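Local coordinates for alginate biosynthesis protein AlgX (Pseudomonas aeruginosa, PDB 4KNC), which takes part in the O-acetylation of the exopolysaccharide alginate and protects the polymer from degradation as it crosses the periplasm, at residues A[177-182]-A[226-231]; A[356-361]-A[396-401]; A[29-34]-A[196-201]; A[79-84]-A[294-299]. All blocks are in the same frame, centred on the assembly; numbering follows the deposited sequence.

How the interactions relate
Interaction 4 joins two parallel strands in the core of the SGNH hydrolase-like domain, while interaction 2 joins two antiparallel strands of the carbohydrate-binding module, with centres about 24 Å apart. Both are buried and combine backbone hydrogen bonding with apolar packing, but interaction 2 adds an aspartate-arginine salt bridge on the side turned to the other domain. Interactions 1 and 3 are smaller and lie on opposite sides of the chain's centre. Interaction 1 is a surface contact between two loops around a single backbone bond; interaction 3, partly buried, rests a tyrosine on a helix without any hydrogen bond. The chain entering strand 180-191 supplies one side of interaction 1, and helix 194-203, next in sequence, one side of interaction 3.

Interaction 1. Residues A[177-182]-A[226-231]; sequences PKKQFE and GDLFGD
K179 and L228 meet where the loop leading into strand 180-191 passes the turn at 226-231. Followed outward, the lysine begins with CB standing back from the leucine. Its CG then lies against L228 CD1 at 3.5 Å, tight for two carbons, and CD follows at 4.1 Å from the same methyl. Bends at chi3 and chi4 fold the far end of the chain back, leaving NZ 4.0 Å from L228 CD1. A long alkyl chain suits this place because its methylenes can cover leucine while the ammonium stays at the surface, where D262 gives it a long, weak ion pair. The leucine meets it through chi1 of -172°: CB starts away from the partner loop, but CG set opposite the backbone N brings CD1 back over it.

Beside this pair, K178 N donates to D227 O at 2.8 Å with a nearly straight N-H...O angle of 163°, approaching from above the carbonyl plane. The same oxygen receives a CA-H contact from P177 CA at 3.2 Å. K178 CB touches D227 CB, but its amine turns away to the backbone oxygens of I176 and F173. The P177 ring can lie against carbonyl oxygens through its C-H groups while bringing no N-H of its own: CG is a close 3.0 Å from G230 O, and CB is 3.4 Å from L228 O. G230 meets it with backbone alone.

P177 also rests on Q236, just ahead of strand 237-240. K179 bonds through its backbone to G260, directly after helix 251-259, and from Q180 onward the chain pairs with strand 210-220.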
loop_
_atom_site.group_PDB
_atom_site.type_symbol
_atom_site.label_atom_id
_atom_site.label_comp_id
_atom_site.label_asym_id
_atom_site.label_seq_id
_atom_site.Cartn_x
_atom_site.Cartn_y
_atom_site.Cartn_z
ATOM N N PRO A 177 20.638 7.550 12.611
ATOM C CA PRO A 177 20.818 7.359 14.058
ATOM C C PRO A 177 20.611 5.901 14.441
ATOM O O PRO A 177 19.651 5.287 13.977
ATOM C CB PRO A 177 19.682 8.182 14.676
ATOM C CG PRO A 177 19.266 9.139 13.656
ATOM C CD PRO A 177 19.613 8.564 12.307
ATOM N N LYS A 178 21.495 5.365 15.273
ATOM C CA LYS A 178 21.401 3.976 15.699
ATOM C C LYS A 178 20.991 3.899 17.168
ATOM O O LYS A 178 21.400 4.730 17.979
ATOM C CB LYS A 178 22.738 3.263 15.479
ATOM C CG LYS A 178 23.235 3.320 14.045
ATOM C CD LYS A 178 22.126 2.949 13.065
ATOM C CE LYS A 178 22.656 2.791 11.649
ATOM N NZ LYS A 178 22.918 4.095 11.012
ATOM N N LYS A 179 20.161 2.911 17.496
ATOM C CA LYS A 179 19.723 2.671 18.873
ATOM C C LYS A 179 19.662 1.170 19.097
ATOM O O LYS A 179 19.723 0.394 18.149
ATOM C CB LYS A 179 18.328 3.259 19.117
ATOM C CG LYS A 179 18.121 4.670 18.593
ATOM C CD LYS A 179 16.647 4.997 18.406
ATOM C CE LYS A 179 15.953 5.274 19.723
ATOM N NZ LYS A 179 15.556 6.706 19.813
ATOM N N GLN A 180 19.530 0.754 20.350
ATOM C CA GLN A 180 19.317 -0.654 20.634
ATOM C C GLN A 180 17.853 -0.881 20.944
ATOM O O GLN A 180 17.272 -0.186 21.784
ATOM C CB GLN A 180 20.131 -1.096 21.836
ATOM C CG GLN A 180 21.573 -0.643 21.818
ATOM C CD GLN A 180 22.192 -0.685 23.200
ATOM O OE1 GLN A 180 21.795 -1.489 24.047
ATOM N NE2 GLN A 180 23.156 0.195 23.444
ATOM N N PHE A 181 17.254 -1.862 20.281
ATOM C CA PHE A 181 15.885 -2.232 20.614
ATOM C C PHE A 181 15.812 -3.657 21.123
ATOM O O PHE A 181 16.606 -4.515 20.727
ATOM C CB PHE A 181 14.977 -2.093 19.402
ATOM C CG PHE A 181 14.920 -0.710 18.845
ATOM C CD1 PHE A 181 15.831 -0.300 17.884
ATOM C CD2 PHE A 181 13.943 0.179 19.266
ATOM C CE1 PHE A 181 15.774 0.985 17.349
ATOM C CE2 PHE A 181 13.877 1.458 18.741
ATOM C CZ PHE A 181 14.797 1.860 17.781
ATOM N N GLU A 182 14.853 -3.900 22.006
ATOM C CA GLU A 182 14.558 -5.248 22.463
ATOM C C GLU A 182 13.072 -5.556 22.317
ATOM O O GLU A 182 12.208 -4.724 22.649
ATOM C CB GLU A 182 14.983 -5.427 23.917
ATOM C CG GLU A 182 16.479 -5.382 24.120
ATOM C CD GLU A 182 16.853 -5.476 25.584
ATOM O OE1 GLU A 182 15.927 -5.627 26.415
ATOM O OE2 GLU A 182 18.064 -5.400 25.899
ATOM N N GLY A 226 26.189 8.842 20.863
ATOM C CA GLY A 226 27.050 9.145 19.729
ATOM C C GLY A 226 26.343 8.811 18.427
ATOM O O GLY A 226 25.878 9.695 17.709
ATOM N N ASP A 227 26.237 7.519 18.133
ATOM C CA ASP A 227 25.522 7.047 16.951
ATOM C C ASP A 227 24.036 7.414 16.989
ATOM O O ASP A 227 23.361 7.367 15.968
ATOM C CB ASP A 227 25.688 5.534 16.795
ATOM C CG ASP A 227 27.138 5.123 16.633
ATOM O OD1 ASP A 227 27.953 5.972 16.206
ATOM O OD2 ASP A 227 27.461 3.952 16.930
ATOM N N LEU A 228 23.548 7.790 18.171
ATOM C CA LEU A 228 22.172 8.246 18.360
ATOM C C LEU A 228 21.894 9.579 17.641
ATOM O O LEU A 228 20.725 9.954 17.424
ATOM C CB LEU A 228 21.869 8.374 19.865
ATOM C CG LEU A 228 20.437 8.669 20.326
ATOM C CD1 LEU A 228 19.462 7.663 19.739
ATOM C CD2 LEU A 228 20.326 8.681 21.847
ATOM N N PHE A 229 22.965 10.276 17.251
ATOM C CA PHE A 229 22.844 11.643 16.723
ATOM C C PHE A 229 23.212 11.877 15.249
ATOM O O PHE A 229 23.247 13.025 14.785
ATOM C CB PHE A 229 23.575 12.617 17.643
ATOM C CG PHE A 229 22.936 12.725 18.993
ATOM C CD1 PHE A 229 23.304 11.870 20.019
ATOM C CD2 PHE A 229 21.924 13.643 19.218
ATOM C CE1 PHE A 229 22.704 11.954 21.252
ATOM C CE2 PHE A 229 21.319 13.733 20.447
ATOM C CZ PHE A 229 21.709 12.883 21.465
ATOM N N GLY A 230 23.458 10.793 14.518
ATOM C CA GLY A 230 23.616 10.866 13.076
ATOM C C GLY A 230 22.379 11.500 12.470
ATOM O O GLY A 230 21.265 11.278 12.959
ATOM N N ASP A 231 22.570 12.310 11.428
ATOM C CA ASP A 231 21.469 13.064 10.822
ATOM C C ASP A 231 20.687 13.874 11.861
ATOM O O ASP A 231 19.473 14.037 11.745
ATOM C CB ASP A 231 20.517 12.141 10.045
ATOM C CG ASP A 231 21.159 11.553 8.795
ATOM O OD1 ASP A 231 22.166 12.124 8.319
ATOM O OD2 ASP A 231 20.652 10.527 8.284
#

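Interaction 2. Residues A[356-361]-A[396-401]; sequences VADVTY and RYVFQL
A357 sets its single methyl over one face of the F399 ring, a CH-pi contact with CB 3.8 Å from the ring centroid and displaced toward the rim. Alanine suits the spot because a lone methyl can lie directly against the flat ring beside it, and L401 CD2 reaches the same methyl from farther along. Toward the other end of this face, by Y397, Y361 CE2 meets Y397 CE1 at 3.8 Å, the two ring planes almost perpendicular at 88°; both hydroxyls reach backbone oxygens elsewhere, those of E368 and V366. On the reverse face of the sheet V356 CG1 touches V398 CG1 at 4.0 Å.

Four backbone hydrogen bonds tie the antiparallel strands in the hydrogen-bonded pairs A357-F399 and V359-Y397. The strands belong to one of the two sheets of the beta-sandwich carbohydrate-binding module: Y397 and F399 pack inward on strand 368-375 of the second sheet, whereas V356 and V398 lie on P315 of helix 307-316, in the hydrolase-like domain.

Beyond these valines the side turns polar. R396, its chain extended as far as NE, grips D358 side-on in a two-pronged salt bridge: NE bonds OD1 at 2.9 Å, and NH2 bonds OD2 at 2.9 Å. Arginine's planar group matches the two carboxylate oxygens, nearly coplanar with it and both met on their syn sides. C321 N gives D358 OD2 a further bond, while R396 NH1 holds N319 OD1.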
loop_
_atom_site.group_PDB
_atom_site.type_symbol
_atom_site.label_atom_id
_atom_site.label_comp_id
_atom_site.label_asym_id
_atom_site.label_seq_id
_atom_site.Cartn_x
_atom_site.Cartn_y
_atom_site.Cartn_z
ATOM N N VAL A 356 -1.009 20.454 -12.645
ATOM C CA VAL A 356 -1.391 19.674 -11.464
ATOM C C VAL A 356 -2.542 20.305 -10.649
ATOM O O VAL A 356 -2.643 21.530 -10.530
ATOM C CB VAL A 356 -0.142 19.395 -10.576
ATOM C CG1 VAL A 356 -0.521 19.019 -9.146
ATOM C CG2 VAL A 356 0.720 18.308 -11.209
ATOM N N ALA A 357 -3.416 19.456 -10.109
ATOM C CA ALA A 357 -4.545 19.889 -9.287
ATOM C C ALA A 357 -4.368 19.542 -7.804
ATOM O O ALA A 357 -3.875 18.459 -7.458
ATOM C CB ALA A 357 -5.838 19.278 -9.809
ATOM N N ASP A 358 -4.798 20.466 -6.946
ATOM C CA ASP A 358 -4.672 20.357 -5.498
ATOM C C ASP A 358 -5.998 20.764 -4.867
ATOM O O ASP A 358 -6.461 21.884 -5.064
ATOM C CB ASP A 358 -3.557 21.290 -5.001
ATOM C CG ASP A 358 -3.074 20.941 -3.599
ATOM O OD1 ASP A 358 -3.886 20.444 -2.786
ATOM O OD2 ASP A 358 -1.877 21.160 -3.313
ATOM N N VAL A 359 -6.601 19.868 -4.095
ATOM C CA VAL A 359 -8.005 20.028 -3.707
ATOM C C VAL A 359 -8.300 19.639 -2.254
ATOM O O VAL A 359 -7.954 18.549 -1.823
ATOM C CB VAL A 359 -8.905 19.152 -4.612
ATOM C CG1 VAL A 359 -10.347 19.195 -4.146
ATOM C CG2 VAL A 359 -8.787 19.578 -6.064
ATOM N N THR A 360 -8.981 20.507 -1.510
ATOM C CA THR A 360 -9.225 20.256 -0.094
ATOM C C THR A 360 -10.667 20.469 0.373
ATOM O O THR A 360 -11.164 21.598 0.402
ATOM C CB THR A 360 -8.303 21.117 0.776
ATOM O OG1 THR A 360 -6.935 20.817 0.465
ATOM C CG2 THR A 360 -8.569 20.843 2.251
ATOM N N TYR A 361 -11.326 19.374 0.747
ATOM C CA TYR A 361 -12.643 19.425 1.391
ATOM C C TYR A 361 -12.597 20.128 2.746
ATOM O O TYR A 361 -11.585 20.080 3.447
ATOM C CB TYR A 361 -13.183 18.016 1.628
ATOM C CG TYR A 361 -13.744 17.329 0.412
ATOM C CD1 TYR A 361 -14.797 17.883 -0.303
ATOM C CD2 TYR A 361 -13.238 16.106 -0.008
ATOM C CE1 TYR A 361 -15.320 17.247 -1.409
ATOM C CE2 TYR A 361 -13.750 15.462 -1.113
ATOM C CZ TYR A 361 -14.793 16.034 -1.809
ATOM O OH TYR A 361 -15.304 15.385 -2.911
ATOM N N ARG A 396 -7.570 16.603 1.778
ATOM C CA ARG A 396 -6.767 16.979 0.614
ATOM C C ARG A 396 -6.494 15.809 -0.348
ATOM O O ARG A 396 -6.264 14.673 0.077
ATOM C CB ARG A 396 -5.446 17.608 1.057
ATOM C CG ARG A 396 -4.558 18.075 -0.080
ATOM C CD ARG A 396 -3.330 18.779 0.459
ATOM N NE ARG A 396 -2.415 19.199 -0.599
ATOM C CZ ARG A 396 -1.090 19.139 -0.496
ATOM N NH1 ARG A 396 -0.530 18.667 0.619
ATOM N NH2 ARG A 396 -0.322 19.542 -1.501
ATOM N N TYR A 397 -6.529 16.124 -1.642
ATOM C CA TYR A 397 -6.263 15.214 -2.749
ATOM C C TYR A 397 -5.368 15.983 -3.693
ATOM O O TYR A 397 -5.456 17.207 -3.747
ATOM C CB TYR A 397 -7.554 14.896 -3.499
ATOM C CG TYR A 397 -8.543 14.102 -2.716
ATOM C CD1 TYR A 397 -9.360 14.709 -1.773
ATOM C CD2 TYR A 397 -8.662 12.729 -2.906
ATOM C CE1 TYR A 397 -10.277 13.973 -1.048
ATOM C CE2 TYR A 397 -9.571 11.986 -2.191
ATOM C CZ TYR A 397 -10.377 12.608 -1.260
ATOM O OH TYR A 397 -11.286 11.856 -0.543
ATOM N N VAL A 398 -4.513 15.279 -4.436
ATOM C CA VAL A 398 -3.621 15.907 -5.417
ATOM C C VAL A 398 -3.460 14.992 -6.627
ATOM O O VAL A 398 -3.261 13.791 -6.469
ATOM C CB VAL A 398 -2.215 16.154 -4.830
ATOM C CG1 VAL A 398 -1.311 16.801 -5.867
ATOM C CG2 VAL A 398 -2.278 17.021 -3.569
ATOM N N PHE A 399 -3.557 15.537 -7.836
ATOM C CA PHE A 399 -3.434 14.691 -9.030
ATOM C C PHE A 399 -2.951 15.445 -10.258
ATOM O O PHE A 399 -3.210 16.633 -10.405
ATOM C CB PHE A 399 -4.745 13.939 -9.337
ATOM C CG PHE A 399 -5.898 14.837 -9.743
ATOM C CD1 PHE A 399 -6.741 15.380 -8.791
ATOM C CD2 PHE A 399 -6.146 15.113 -11.079
ATOM C CE1 PHE A 399 -7.812 16.191 -9.160
ATOM C CE2 PHE A 399 -7.214 15.927 -11.457
ATOM C CZ PHE A 399 -8.044 16.467 -10.494
ATOM N N GLN A 400 -2.228 14.760 -11.136
ATOM C CA GLN A 400 -1.779 15.396 -12.362
ATOM C C GLN A 400 -2.904 15.364 -13.386
ATOM O O GLN A 400 -3.683 14.405 -13.441
ATOM C CB GLN A 400 -0.519 14.725 -12.909
ATOM C CG GLN A 400 -0.741 13.333 -13.467
ATOM C CD GLN A 400 0.532 12.499 -13.510
ATOM O OE1 GLN A 400 0.494 11.301 -13.807
ATOM N NE2 GLN A 400 1.664 13.125 -13.206
ATOM N N LEU A 401 -3.005 16.429 -14.175
ATOM C CA LEU A 401 -3.933 16.449 -15.294
ATOM C C LEU A 401 -3.445 15.414 -16.290
ATOM O O LEU A 401 -2.237 15.211 -16.445
ATOM C CB LEU A 401 -4.015 17.836 -15.950
ATOM C CG LEU A 401 -4.475 19.045 -15.114
ATOM C CD1 LEU A 401 -5.023 20.192 -16.001
ATOM C CD2 LEU A 401 -5.494 18.659 -14.060
#

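Interaction 3. Residues A[29-34]-A[196-201]; sequences TKYLGF and HKAAAQ
The ring of Y31 approaches the backbone of A198 with its hydroxyl end leading. A198 CA and Q201 CB both approach it obliquely; A198 CA is 4.1 Å from Y31 CZ, and Q201 CB is 4.3 Å from Y31 CE2. The ring of F35 also meets the phenol, with the planes at about 60°. A chi1 of 175°, which places the ring opposite the backbone N of Y31, carries the phenol straight out to the helix.

Here a loop near the N-terminus of the hydrolase-like domain, with helical backbone angles at 30-33 but no regular helical bonding, lies beside helix 194-203. The small side chain of A198 lets the tyrosine come down close to the helix backbone: Y31 OH is 3.3 Å from A198 N, at too poor an angle for a hydrogen bond, and 3.7 Å from K197 CB. L32 adds a looser touch, its CD1 4.3 Å from Q201 OE1. From beside Y31 the extended chain of K197 leads away, and its side chain comes to about 7 Å from that of D148, an inferred active-site residue.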
loop_
_atom_site.group_PDB
_atom_site.type_symbol
_atom_site.label_atom_id
_atom_site.label_comp_id
_atom_site.label_asym_id
_atom_site.label_seq_id
_atom_site.Cartn_x
_atom_site.Cartn_y
_atom_site.Cartn_z
ATOM N N THR A 29 -19.605 -12.693 -4.623
ATOM C CA THR A 29 -19.964 -11.470 -3.912
ATOM C C THR A 29 -18.764 -10.715 -3.368
ATOM O O THR A 29 -17.619 -11.136 -3.543
ATOM C CB THR A 29 -20.908 -11.771 -2.762
ATOM O OG1 THR A 29 -20.233 -12.582 -1.788
ATOM C CG2 THR A 29 -22.130 -12.502 -3.294
ATOM N N LYS A 30 -19.033 -9.591 -2.713
ATOM C CA LYS A 30 -17.965 -8.723 -2.230
ATOM C C LYS A 30 -17.140 -9.431 -1.157
ATOM O O LYS A 30 -15.942 -9.662 -1.332
ATOM C CB LYS A 30 -18.529 -7.402 -1.696
ATOM C CG LYS A 30 -18.898 -6.385 -2.770
ATOM N N TYR A 31 -17.801 -9.781 -0.058
ATOM C CA TYR A 31 -17.184 -10.523 1.032
ATOM C C TYR A 31 -16.462 -11.770 0.506
ATOM O O TYR A 31 -15.284 -11.989 0.802
ATOM C CB TYR A 31 -18.265 -10.909 2.035
ATOM C CG TYR A 31 -17.820 -11.794 3.181
ATOM C CD1 TYR A 31 -16.983 -11.309 4.181
ATOM C CD2 TYR A 31 -18.274 -13.105 3.280
ATOM C CE1 TYR A 31 -16.584 -12.114 5.231
ATOM C CE2 TYR A 31 -17.894 -13.913 4.330
ATOM C CZ TYR A 31 -17.045 -13.414 5.303
ATOM O OH TYR A 31 -16.667 -14.230 6.344
ATOM N N LEU A 32 -17.160 -12.556 -0.315
ATOM C CA LEU A 32 -16.653 -13.857 -0.746
ATOM C C LEU A 32 -15.483 -13.837 -1.737
ATOM O O LEU A 32 -14.696 -14.780 -1.771
ATOM C CB LEU A 32 -17.790 -14.714 -1.296
ATOM C CG LEU A 32 -18.666 -15.307 -0.197
ATOM C CD1 LEU A 32 -19.798 -16.190 -0.783
ATOM C CD2 LEU A 32 -17.792 -16.080 0.759
ATOM N N GLY A 33 -15.372 -12.772 -2.525
ATOM C CA GLY A 33 -14.383 -12.697 -3.592
ATOM C C GLY A 33 -12.933 -12.708 -3.123
ATOM O O GLY A 33 -12.018 -12.984 -3.906
ATOM N N PHE A 34 -12.729 -12.413 -1.841
ATOM C CA PHE A 34 -11.406 -12.428 -1.242
ATOM C C PHE A 34 -10.935 -13.842 -0.864
ATOM O O PHE A 34 -9.804 -14.013 -0.401
ATOM C CB PHE A 34 -11.400 -11.521 -0.005
ATOM C CG PHE A 34 -10.025 -11.255 0.555
ATOM C CD1 PHE A 34 -9.102 -10.513 -0.157
ATOM C CD2 PHE A 34 -9.664 -11.739 1.802
ATOM C CE1 PHE A 34 -7.827 -10.265 0.369
ATOM C CE2 PHE A 34 -8.397 -11.499 2.333
ATOM C CZ PHE A 34 -7.479 -10.763 1.621
ATOM N N HIS A 196 -11.632 -18.888 7.862
ATOM C CA HIS A 196 -12.457 -19.745 8.716
ATOM C C HIS A 196 -13.870 -19.164 8.831
ATOM O O HIS A 196 -14.848 -19.904 8.770
ATOM C CB HIS A 196 -11.835 -19.897 10.105
ATOM C CG HIS A 196 -10.642 -20.801 10.154
ATOM N ND1 HIS A 196 -9.659 -20.678 11.112
ATOM C CD2 HIS A 196 -10.299 -21.871 9.396
ATOM C CE1 HIS A 196 -8.756 -21.631 10.939
ATOM N NE2 HIS A 196 -9.124 -22.371 9.909
ATOM N N LYS A 197 -13.965 -17.842 8.968
ATOM C CA LYS A 197 -15.255 -17.167 9.016
ATOM C C LYS A 197 -16.005 -17.294 7.698
ATOM O O LYS A 197 -17.238 -17.478 7.686
ATOM C CB LYS A 197 -15.100 -15.691 9.370
ATOM C CG LYS A 197 -14.634 -15.439 10.795
ATOM C CD LYS A 197 -14.616 -13.955 11.093
ATOM C CE LYS A 197 -13.815 -13.657 12.349
ATOM N NZ LYS A 197 -13.616 -12.188 12.513
ATOM N N ALA A 198 -15.268 -17.198 6.595
ATOM C CA ALA A 198 -15.888 -17.338 5.275
ATOM C C ALA A 198 -16.433 -18.758 5.104
ATOM O O ALA A 198 -17.555 -18.969 4.630
ATOM C CB ALA A 198 -14.869 -16.998 4.148
ATOM N N ALA A 199 -15.626 -19.735 5.499
ATOM C CA ALA A 199 -16.047 -21.131 5.448
ATOM C C ALA A 199 -17.257 -21.392 6.351
ATOM O O ALA A 199 -18.104 -22.223 6.022
ATOM C CB ALA A 199 -14.892 -22.065 5.807
ATOM N N ALA A 200 -17.336 -20.683 7.479
ATOM C CA ALA A 200 -18.488 -20.785 8.375
ATOM C C ALA A 200 -19.738 -20.242 7.696
ATOM O O ALA A 200 -20.814 -20.822 7.800
ATOM C CB ALA A 200 -18.231 -20.034 9.679
ATOM N N GLN A 201 -19.595 -19.121 7.000
ATOM C CA GLN A 201 -20.734 -18.530 6.314
ATOM C C GLN A 201 -21.240 -19.431 5.184
ATOM O O GLN A 201 -22.457 -19.571 4.986
ATOM C CB GLN A 201 -20.376 -17.148 5.779
ATOM C CG GLN A 201 -21.565 -16.237 5.563
ATOM C CD GLN A 201 -22.182 -16.417 4.206
ATOM O OE1 GLN A 201 -21.475 -16.547 3.206
ATOM N NE2 GLN A 201 -23.516 -16.441 4.155
#

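Interaction 4. Residues A[79-84]-A[294-299]; sequences IELVVV and LIWEFA
V83 straddles the flank of the W296-F298 pair, one methyl against each ring, in the parallel sheet at the core of the alpha/beta SGNH hydrolase-like fold. The fork divides the work: CG1 touches F298 CZ at 3.7 Å, and CG2 meets W296 CE3 at 4.0 Å. The aromatics interlock as well. F298 has chi1 of 54°, between its own N and carbonyl carbon, and this turns its ring back so that CE1 stands 3.6 Å above the plane of the W296 ring, over the centre. L81 continues the row, its CD2 lying at the indole edge and its CD1 4.1 Å from L294 CD2, the two leucines side by side and pointing the same way.

On the opposite face V82, V84 and I295 present compact branched side chains that pack against helix 153-169. V84 CG2 settles against I295 CG2 at 3.9 Å, and V82 and V84 in turn are covered by L167 and V163 of that helix. E297 lays its CG by V84 CG1, then bends away to hydrogen-bond S245 and T242, its side chain about 7 Å from that of S243, the inferred nucleophile.

Five backbone hydrogen bonds join the strands; the last, from F298 N to V84 O, is stretched to 3.2 Å.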
loop_
_atom_site.group_PDB
_atom_site.type_symbol
_atom_site.label_atom_id
_atom_site.label_comp_id
_atom_site.label_asym_id
_atom_site.label_seq_id
_atom_site.Cartn_x
_atom_site.Cartn_y
_atom_site.Cartn_z
ATOM N N ILE A 79 15.133 10.160 -1.488
ATOM C CA ILE A 79 14.474 9.018 -0.847
ATOM C C ILE A 79 14.735 7.703 -1.588
ATOM O O ILE A 79 14.447 7.581 -2.782
ATOM C CB ILE A 79 12.952 9.246 -0.742
ATOM C CG1 ILE A 79 12.663 10.630 -0.160
ATOM C CG2 ILE A 79 12.295 8.169 0.115
ATOM C CD1 ILE A 79 11.219 11.050 -0.312
ATOM N N GLU A 80 15.293 6.725 -0.874
ATOM C CA GLU A 80 15.507 5.392 -1.431
ATOM C C GLU A 80 14.259 4.564 -1.156
ATOM O O GLU A 80 13.689 4.650 -0.067
ATOM C CB GLU A 80 16.713 4.719 -0.765
ATOM C CG GLU A 80 18.040 5.420 -0.971
ATOM C CD GLU A 80 18.663 5.103 -2.317
ATOM O OE1 GLU A 80 18.305 4.070 -2.926
ATOM O OE2 GLU A 80 19.506 5.888 -2.774
ATOM N N LEU A 81 13.848 3.747 -2.120
ATOM C CA LEU A 81 12.647 2.938 -1.959
ATOM C C LEU A 81 12.956 1.449 -1.729
ATOM O O LEU A 81 13.715 0.837 -2.480
ATOM C CB LEU A 81 11.716 3.112 -3.169
ATOM C CG LEU A 81 10.362 2.386 -3.105
ATOM C CD1 LEU A 81 9.533 2.900 -1.943
ATOM C CD2 LEU A 81 9.604 2.551 -4.411
ATOM N N VAL A 82 12.364 0.886 -0.679
ATOM C CA VAL A 82 12.427 -0.543 -0.421
ATOM C C VAL A 82 11.017 -1.116 -0.543
ATOM O O VAL A 82 10.091 -0.615 0.100
ATOM C CB VAL A 82 12.961 -0.820 1.003
ATOM C CG1 VAL A 82 12.843 -2.300 1.354
ATOM C CG2 VAL A 82 14.405 -0.349 1.136
ATOM N N VAL A 83 10.836 -2.146 -1.371
ATOM C CA VAL A 83 9.527 -2.797 -1.462
ATOM C C VAL A 83 9.529 -4.162 -0.761
ATOM O O VAL A 83 10.390 -5.016 -1.005
ATOM C CB VAL A 83 8.975 -2.908 -2.932
ATOM C CG1 VAL A 83 7.905 -3.981 -3.037
ATOM C CG2 VAL A 83 8.400 -1.572 -3.417
ATOM N N VAL A 84 8.579 -4.338 0.150
ATOM C CA VAL A 84 8.363 -5.622 0.785
ATOM C C VAL A 84 7.195 -6.303 0.084
ATOM O O VAL A 84 6.034 -5.940 0.284
ATOM C CB VAL A 84 8.090 -5.459 2.272
ATOM C CG1 VAL A 84 7.563 -6.781 2.862
ATOM C CG2 VAL A 84 9.388 -5.004 2.986
ATOM N N LEU A 294 12.250 4.791 2.487
ATOM C CA LEU A 294 10.818 4.537 2.532
ATOM C C LEU A 294 10.592 3.057 2.268
ATOM O O LEU A 294 10.956 2.548 1.203
ATOM C CB LEU A 294 10.097 5.375 1.466
ATOM C CG LEU A 294 8.578 5.204 1.317
ATOM C CD1 LEU A 294 7.857 5.570 2.604
ATOM C CD2 LEU A 294 8.068 6.060 0.163
ATOM N N ILE A 295 10.018 2.363 3.241
ATOM C CA ILE A 295 9.697 0.950 3.078
ATOM C C ILE A 295 8.211 0.776 2.726
ATOM O O ILE A 295 7.337 1.312 3.400
ATOM C CB ILE A 295 9.985 0.173 4.375
ATOM C CG1 ILE A 295 11.435 0.378 4.816
ATOM C CG2 ILE A 295 9.695 -1.317 4.197
ATOM C CD1 ILE A 295 11.681 -0.146 6.210
ATOM N N TRP A 296 7.928 0.002 1.688
ATOM C CA TRP A 296 6.570 -0.105 1.177
ATOM C C TRP A 296 6.152 -1.562 1.115
ATOM O O TRP A 296 6.696 -2.338 0.339
ATOM C CB TRP A 296 6.486 0.561 -0.202
ATOM C CG TRP A 296 5.110 0.601 -0.826
ATOM C CD1 TRP A 296 3.904 0.342 -0.223
ATOM C CD2 TRP A 296 4.817 0.902 -2.194
ATOM N NE1 TRP A 296 2.875 0.480 -1.142
ATOM C CE2 TRP A 296 3.413 0.812 -2.356
ATOM C CE3 TRP A 296 5.602 1.226 -3.300
ATOM C CZ2 TRP A 296 2.789 1.045 -3.580
ATOM C CZ3 TRP A 296 4.978 1.465 -4.517
ATOM C CH2 TRP A 296 3.591 1.374 -4.644
ATOM N N GLU A 297 5.174 -1.918 1.945
ATOM C CA GLU A 297 4.745 -3.301 2.109
ATOM C C GLU A 297 3.342 -3.546 1.540
ATOM O O GLU A 297 2.396 -2.822 1.858
ATOM C CB GLU A 297 4.786 -3.684 3.593
ATOM C CG GLU A 297 4.048 -4.986 3.928
ATOM C CD GLU A 297 2.563 -4.762 4.298
ATOM O OE1 GLU A 297 1.698 -5.407 3.665
ATOM O OE2 GLU A 297 2.260 -3.952 5.210
ATOM N N PHE A 298 3.222 -4.572 0.700
ATOM C CA PHE A 298 1.933 -5.010 0.166
ATOM C C PHE A 298 2.039 -6.450 -0.341
ATOM O O PHE A 298 3.144 -6.986 -0.480
ATOM C CB PHE A 298 1.454 -4.073 -0.948
ATOM C CG PHE A 298 2.457 -3.869 -2.050
ATOM C CD1 PHE A 298 3.417 -2.869 -1.955
ATOM C CD2 PHE A 298 2.443 -4.678 -3.183
ATOM C CE1 PHE A 298 4.362 -2.677 -2.968
ATOM C CE2 PHE A 298 3.379 -4.494 -4.202
ATOM C CZ PHE A 298 4.343 -3.487 -4.090
ATOM N N ALA A 299 0.896 -7.066 -0.629
ATOM C CA ALA A 299 0.859 -8.446 -1.086
ATOM C C ALA A 299 0.709 -8.591 -2.603
ATOM O O ALA A 299 0.645 -7.612 -3.341
ATOM C CB ALA A 299 -0.245 -9.226 -0.361
#